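Local coordinates for protein ATP-dependent DNA ligase (Mycobacterium tuberculosis, PDB 6NHX) that joins broken DNA ends with ATP in mycobacterial non-homologous end joining, working with Ku to repair double-strand breaks with reduced fidelity, at residues E193-G198 against K299-V304; L272-R277 against R293-D298. The protein carries 1 engineered substitution. All blocks are in the same frame, centred on the assembly; numbering follows the deposited sequence.

Both interactions belong to the C-terminal OB domain and share one sheet, since strands 190-201 and 273-278 are neighbours in it. Their centres lie about 8 Å apart, and interaction 2 is nested in sequence inside the loop closed by interaction 1. The partly buried interaction 1 brings the chain beyond strand 291-295 back against strand 190-201, through a lysine-glutamate salt bridge and a patch of valine and proline side chains. Interaction 2 is buried, pairs two antiparallel strands, and carries arginines that reach the ATP phosphates. Val273, on the strand between, packs on Lys299 and Pro301, while Val194 and Ile196 pair with Ala274 and Leu272 through probable backbone hydrogen bonds.

Interaction 1 of 2, residues E193-G198 against K299-V304; sequences EVVIGG and KKPSEV
Lys299 NZ is approached by two carboxylates: Glu193 makes the salt bridge across this contact, and Glu275 on the neighbouring strand adds a long, weak ion pair. The modelled separation of 2.3 Å between Lys299 NZ and Glu193 OE2 is very short, so its exact value is doubtful, although the pairing of the two groups is plain. The side chains cross at about a right angle, both extended beyond CG. Glu193 CG lies anti to its own carbonyl carbon (chi1 -64°), and the chain runs out from there to meet the lysine with more than its charge: Lys299 CD rests 3.5 Å from Glu193 CD. The backbone N of Glu193 is hydrogen-bonded to Glu307.

Beyond the ion pair, toward Val195, the contact turns apolar. Val304 uses both its methyls. CG1 presses on the backbone of Glu193, 3.3 Å from Glu193 O, while Val304 CG2 meets Val195 CG2 at 4.0 Å. That same Val195 methyl also packs against the proline ring, with Val195 CG2 3.8 Å from Pro301 CB. One branch of Val195 therefore touches the first residue of the short 3-10 turn and the valine that follows it, and the shape of the turn is kept by Glu303 N bonding to Lys300 O and Val304 N to Pro301 O. Pro216 of strand 208-217 touches Val195 and Val304, and Val273 touches Pro301 and Val304, continuing the apolar patch onto the adjoining strands.

The whole is a C-terminal tail folded over the sheet of the OB domain. It starts from the lysine of the Arg-x-Asp-Lys sequence of ligase motif VI, whose side chain has its nearest atom about 5 Å from ATP.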
loop_
_atom_site.group_PDB
_atom_site.type_symbol
_atom_site.label_atom_id
_atom_site.label_comp_id
_atom_site.label_asym_id
_atom_site.label_seq_id
_atom_site.Cartn_x
_atom_site.Cartn_y
_atom_site.Cartn_z
ATOM N N GLU A 193 1.776 10.170 -9.276
ATOM C CA GLU A 193 0.847 9.448 -10.123
ATOM C C GLU A 193 1.151 9.750 -11.584
ATOM O O GLU A 193 1.424 10.900 -11.969
ATOM C CB GLU A 193 -0.590 9.856 -9.801
ATOM C CG GLU A 193 -1.000 9.480 -8.387
ATOM C CD GLU A 193 -2.240 10.210 -7.929
ATOM O OE1 GLU A 193 -2.886 10.887 -8.755
ATOM O OE2 GLU A 193 -2.568 10.102 -6.730
ATOM N N VAL A 194 1.092 8.704 -12.405
ATOM C CA VAL A 194 1.346 8.821 -13.837
ATOM C C VAL A 194 0.312 7.993 -14.580
ATOM O O VAL A 194 -0.329 7.109 -14.012
ATOM C CB VAL A 194 2.771 8.373 -14.233
ATOM C CG1 VAL A 194 3.834 9.261 -13.589
ATOM C CG2 VAL A 194 2.981 6.914 -13.864
ATOM N N VAL A 195 0.128 8.298 -15.860
ATOM C CA VAL A 195 -0.715 7.497 -16.744
ATOM C C VAL A 195 0.182 6.683 -17.668
ATOM O O VAL A 195 1.181 7.197 -18.194
ATOM C CB VAL A 195 -1.691 8.389 -17.535
ATOM C CG1 VAL A 195 -2.494 7.578 -18.560
ATOM C CG2 VAL A 195 -2.612 9.121 -16.575
ATOM N N ILE A 196 -0.146 5.404 -17.844
ATOM C CA ILE A 196 0.625 4.542 -18.730
ATOM C C ILE A 196 0.229 4.811 -20.174
ATOM O O ILE A 196 -0.956 4.753 -20.526
ATOM C CB ILE A 196 0.409 3.068 -18.366
ATOM C CG1 ILE A 196 0.820 2.826 -16.909
ATOM C CG2 ILE A 196 1.189 2.196 -19.321
ATOM C CD1 ILE A 196 0.435 1.444 -16.391
ATOM N N GLY A 197 1.219 5.112 -21.019
ATOM C CA GLY A 197 0.950 5.299 -22.431
ATOM C C GLY A 197 1.475 4.220 -23.359
ATOM O O GLY A 197 1.137 4.175 -24.543
ATOM N N GLY A 198 2.290 3.323 -22.813
ATOM C CA GLY A 198 2.801 2.221 -23.606
ATOM C C GLY A 198 3.665 1.329 -22.744
ATOM O O GLY A 198 3.963 1.637 -21.589
ATOM N N LYS A 299 -7.889 5.352 -9.291
ATOM C CA LYS A 299 -7.581 6.726 -9.647
ATOM C C LYS A 299 -7.902 6.963 -11.113
ATOM O O LYS A 299 -7.788 6.054 -11.942
ATOM C CB LYS A 299 -6.116 7.035 -9.350
ATOM C CG LYS A 299 -5.821 6.949 -7.868
ATOM C CD LYS A 299 -4.499 7.573 -7.481
ATOM C CE LYS A 299 -4.356 7.576 -5.963
ATOM N NZ LYS A 299 -3.073 8.178 -5.517
ATOM N N LYS A 300 -8.340 8.182 -11.423
ATOM C CA LYS A 300 -8.689 8.459 -12.809
ATOM C C LYS A 300 -7.594 9.288 -13.457
ATOM O O LYS A 300 -7.024 10.168 -12.809
ATOM C CB LYS A 300 -9.994 9.255 -12.896
ATOM C CG LYS A 300 -11.047 8.901 -11.863
ATOM C CD LYS A 300 -12.386 9.533 -12.217
ATOM C CE LYS A 300 -13.495 9.047 -11.297
ATOM N NZ LYS A 300 -13.469 7.565 -11.134
ATOM N N PRO A 301 -7.284 9.016 -14.725
ATOM C CA PRO A 301 -6.314 9.863 -15.436
ATOM C C PRO A 301 -6.618 11.347 -15.325
ATOM O O PRO A 301 -5.687 12.140 -15.164
ATOM C CB PRO A 301 -6.394 9.356 -16.883
ATOM C CG PRO A 301 -6.829 7.921 -16.745
ATOM C CD PRO A 301 -7.743 7.879 -15.542
ATOM N N SER A 302 -7.900 11.742 -15.364
ATOM C CA SER A 302 -8.247 13.160 -15.299
ATOM C C SER A 302 -7.817 13.813 -13.991
ATOM O O SER A 302 -7.740 15.045 -13.925
ATOM C CB SER A 302 -9.747 13.375 -15.546
ATOM O OG SER A 302 -10.541 12.743 -14.561
ATOM N N GLU A 303 -7.530 13.024 -12.959
ATOM C CA GLU A 303 -7.109 13.542 -11.663
ATOM C C GLU A 303 -5.593 13.594 -11.503
ATOM O O GLU A 303 -5.110 14.064 -10.467
ATOM C CB GLU A 303 -7.727 12.706 -10.533
ATOM C CG GLU A 303 -9.255 12.757 -10.489
ATOM C CD GLU A 303 -9.870 11.673 -9.617
ATOM O OE1 GLU A 303 -9.159 10.714 -9.240
ATOM O OE2 GLU A 303 -11.078 11.779 -9.315
ATOM N N VAL A 304 -4.839 13.119 -12.494
ATOM C CA VAL A 304 -3.383 13.050 -12.402
ATOM C C VAL A 304 -2.796 14.419 -12.721
ATOM O O VAL A 304 -2.976 14.943 -13.827
ATOM C CB VAL A 304 -2.820 11.978 -13.353
ATOM C CG1 VAL A 304 -1.301 12.039 -13.390
ATOM C CG2 VAL A 304 -3.293 10.598 -12.944
#

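Interaction 2 of 2, residues L272-R277 against R293-D298; sequences LVAEVR and RGLRPD. With ATP (adenosine-5'-triphosphate), chain B.
Glu275 and Gly294 form the hydrogen-bonded pair of this antiparallel strand pairing, with Glu275 N giving a bond of 2.9 Å to Gly294 O. The return bond, Gly294 N to Glu275 O, is weak; Arg293 N reaches the same Glu275 O at 2.9 Å, so Arg293 and Gly294 share one partner in a classic beta bulge. Arg296 N bonds to Val273 O, and a water bridges Val273 N and Arg296 O.

The salt bridges converge on Glu275 OE2. Arg296 NH1 meets it at 2.7 Å and Arg293 NH1 at 3.0 Å, from opposite faces of the carboxylate. The Arg293 guanidinium is turned 30° from that carboxylate, the Arg296 one 75°. Arg293 runs extended alongside the glutamate, whereas Arg296 is folded at chi2 (-41°) and chi3, which turns the edge of its guanidinium to OE2, lying in the guanidinium plane.

Toward ATP, Arg293 grips one alpha-phosphate oxygen with both terminal nitrogens, Arg293 NH2 lying 2.6 Å from ATP O2A. Arg296 takes the beta phosphate: NH2 is 3.1 Å from ATP O2B, and NH1 makes a longer bond to O1B.

Apolar contact is slight, chiefly Leu295 CD2 near Ala274 CB. Bonds to the nucleotidyltransferase domain come from Arg293 to Asp33 and from Arg277 to Glu163, both probable manganese ligands.

Glu275 is thus placed as a second-shell residue that probably helps orient the two phosphate-binding arginines and balance their charge, as suits the closed, ATP-bound domain arrangement.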
loop_
_atom_site.group_PDB
_atom_site.type_symbol
_atom_site.label_atom_id
_atom_site.label_comp_id
_atom_site.label_asym_id
_atom_site.label_seq_id
_atom_site.Cartn_x
_atom_site.Cartn_y
_atom_site.Cartn_z
ATOM N N LEU A 272 -4.947 3.904 -17.634
ATOM C CA LEU A 272 -4.465 3.328 -16.380
ATOM C C LEU A 272 -3.531 4.279 -15.644
ATOM O O LEU A 272 -2.546 4.762 -16.216
ATOM C CB LEU A 272 -3.708 2.030 -16.648
ATOM C CG LEU A 272 -4.471 0.810 -17.144
ATOM C CD1 LEU A 272 -3.542 -0.387 -17.096
ATOM C CD2 LEU A 272 -5.716 0.566 -16.310
ATOM N N VAL A 273 -3.822 4.514 -14.378
ATOM C CA VAL A 273 -2.970 5.284 -13.484
ATOM C C VAL A 273 -2.054 4.328 -12.731
ATOM O O VAL A 273 -2.463 3.233 -12.315
ATOM C CB VAL A 273 -3.829 6.119 -12.513
ATOM C CG1 VAL A 273 -2.968 6.922 -11.553
ATOM C CG2 VAL A 273 -4.769 7.021 -13.287
ATOM N N ALA A 274 -0.811 4.732 -12.555
ATOM C CA ALA A 274 0.148 4.038 -11.716
ATOM C C ALA A 274 0.818 5.049 -10.802
ATOM O O ALA A 274 0.750 6.258 -11.020
ATOM C CB ALA A 274 1.220 3.359 -12.561
ATOM N N GLU A 275 1.468 4.549 -9.763
ATOM C CA GLU A 275 2.262 5.381 -8.877
ATOM C C GLU A 275 3.717 4.980 -9.007
ATOM O O GLU A 275 4.037 3.784 -9.014
ATOM C CB GLU A 275 1.817 5.218 -7.426
ATOM C CG GLU A 275 1.076 6.416 -6.891
ATOM C CD GLU A 275 0.590 6.198 -5.480
ATOM O OE1 GLU A 275 0.141 7.177 -4.850
ATOM O OE2 GLU A 275 0.658 5.048 -5.002
ATOM N N VAL A 276 4.589 5.973 -9.129
ATOM C CA VAL A 276 6.018 5.719 -9.150
ATOM C C VAL A 276 6.704 6.593 -8.110
ATOM O O VAL A 276 6.226 7.677 -7.757
ATOM C CB VAL A 276 6.613 5.931 -10.555
ATOM C CG1 VAL A 276 5.919 5.008 -11.569
ATOM C CG2 VAL A 276 6.468 7.362 -10.967
ATOM N N ARG A 277 7.823 6.102 -7.603
ATOM C CA ARG A 277 8.710 6.886 -6.764
ATOM C C ARG A 277 9.744 7.558 -7.650
ATOM O O ARG A 277 10.052 7.082 -8.738
ATOM C CB ARG A 277 9.436 5.973 -5.786
ATOM C CG ARG A 277 8.517 5.073 -4.960
ATOM C CD ARG A 277 9.334 4.165 -4.070
ATOM N NE ARG A 277 8.545 3.056 -3.544
ATOM C CZ ARG A 277 8.394 1.899 -4.168
ATOM N NH1 ARG A 277 8.975 1.686 -5.346
ATOM N NH2 ARG A 277 7.658 0.954 -3.608
ATOM N N ARG A 293 5.813 1.641 -8.051
ATOM C CA ARG A 293 5.075 1.203 -6.870
ATOM C C ARG A 293 3.954 0.239 -7.238
ATOM O O ARG A 293 3.882 -0.860 -6.680
ATOM C CB ARG A 293 4.573 2.393 -6.045
ATOM C CG ARG A 293 4.259 2.017 -4.604
ATOM C CD ARG A 293 3.366 3.050 -3.947
ATOM N NE ARG A 293 3.234 2.811 -2.513
ATOM C CZ ARG A 293 2.443 3.515 -1.713
ATOM N NH1 ARG A 293 1.701 4.503 -2.206
ATOM N NH2 ARG A 293 2.397 3.237 -0.417
ATOM N N GLY A 294 3.096 0.611 -8.175
ATOM C CA GLY A 294 2.070 -0.286 -8.669
ATOM C C GLY A 294 0.970 0.474 -9.381
ATOM O O GLY A 294 1.004 1.696 -9.502
ATOM N N LEU A 295 -0.004 -0.286 -9.876
ATOM C CA LEU A 295 -1.196 0.306 -10.470
ATOM C C LEU A 295 -2.086 0.905 -9.389
ATOM O O LEU A 295 -2.117 0.434 -8.247
ATOM C CB LEU A 295 -1.981 -0.742 -11.256
ATOM C CG LEU A 295 -1.288 -1.351 -12.480
ATOM C CD1 LEU A 295 -2.199 -2.360 -13.149
ATOM C CD2 LEU A 295 -0.950 -0.243 -13.456
ATOM N N ARG A 296 -2.808 1.972 -9.750
ATOM C CA ARG A 296 -3.790 2.604 -8.871
ATOM C C ARG A 296 -5.148 2.513 -9.567
ATOM O O ARG A 296 -5.598 3.483 -10.202
ATOM C CB ARG A 296 -3.418 4.048 -8.533
ATOM C CG ARG A 296 -2.124 4.236 -7.719
ATOM C CD ARG A 296 -1.960 3.192 -6.618
ATOM N NE ARG A 296 -3.028 3.233 -5.623
ATOM C CZ ARG A 296 -2.918 3.798 -4.425
ATOM N NH1 ARG A 296 -1.782 4.384 -4.063
ATOM N NH2 ARG A 296 -3.945 3.780 -3.584
ATOM N N PRO A 297 -5.829 1.368 -9.448
ATOM C CA PRO A 297 -6.998 1.100 -10.306
ATOM C C PRO A 297 -8.169 2.036 -10.096
ATOM O O PRO A 297 -8.990 2.181 -11.014
ATOM C CB PRO A 297 -7.383 -0.345 -9.954
ATOM C CG PRO A 297 -6.195 -0.925 -9.273
ATOM C CD PRO A 297 -5.451 0.207 -8.627
ATOM N N ASP A 298 -8.291 2.662 -8.930
ATOM C CA ASP A 298 -9.421 3.540 -8.668
ATOM C C ASP A 298 -9.131 5.003 -8.971
ATOM O O ASP A 298 -10.051 5.826 -8.917
ATOM C CB ASP A 298 -9.898 3.377 -7.222
ATOM C CG ASP A 298 -10.235 1.933 -6.885
ATOM O OD1 ASP A 298 -9.812 1.456 -5.811
ATOM O OD2 ASP A 298 -10.908 1.272 -7.705
HETATM P PG ATP B . -4.901 6.185 1.560
HETATM O O1G ATP B . -4.332 6.857 2.793
HETATM O O2G ATP B . -6.183 6.795 1.026
HETATM O O3G ATP B . -4.986 4.676 1.712
HETATM P PB ATP B . -2.739 5.522 -0.300
HETATM O O1B ATP B . -2.053 6.277 -1.410
HETATM O O2B ATP B . -3.307 4.139 -0.532
HETATM O O3B ATP B . -3.853 6.486 0.357
HETATM P PA ATP B . -0.278 5.936 1.174
HETATM O O1A ATP B . -0.279 7.424 0.997
HETATM O O2A ATP B . 0.619 4.989 0.421
HETATM O O3A ATP B . -1.779 5.432 0.971
HETATM O "O5'" ATP B . -0.272 5.604 2.759
HETATM C "C5'" ATP B . -0.000 4.284 3.220
HETATM C "C4'" ATP B . -1.260 3.412 3.185
HETATM O "O4'" ATP B . -0.948 2.196 3.864
HETATM C "C3'" ATP B . -2.444 4.019 3.907
HETATM O "O3'" ATP B . -3.639 3.446 3.384
HETATM C "C2'" ATP B . -2.233 3.493 5.299
HETATM O "O2'" ATP B . -3.439 3.492 6.076
HETATM C "C1'" ATP B . -1.730 2.075 5.049
HETATM N N9 ATP B . -0.784 1.627 6.091
HETATM C C8 ATP B . 0.405 1.006 5.882
HETATM N N7 ATP B . 1.007 0.697 7.063
HETATM C C5 ATP B . 0.171 1.114 8.033
HETATM C C6 ATP B . 0.205 1.118 9.489
HETATM N N6 ATP B . 1.264 0.629 10.143
HETATM N N1 ATP B . -0.844 1.647 10.137
HETATM C C2 ATP B . -1.907 2.157 9.504
HETATM N N3 ATP B . -2.001 2.203 8.165
HETATM C C4 ATP B . -0.994 1.720 7.403
HETATM O O HOH W 1 -6.280 3.558 -13.021
HETATM O O HOH W 2 0.213 7.359 -2.228
#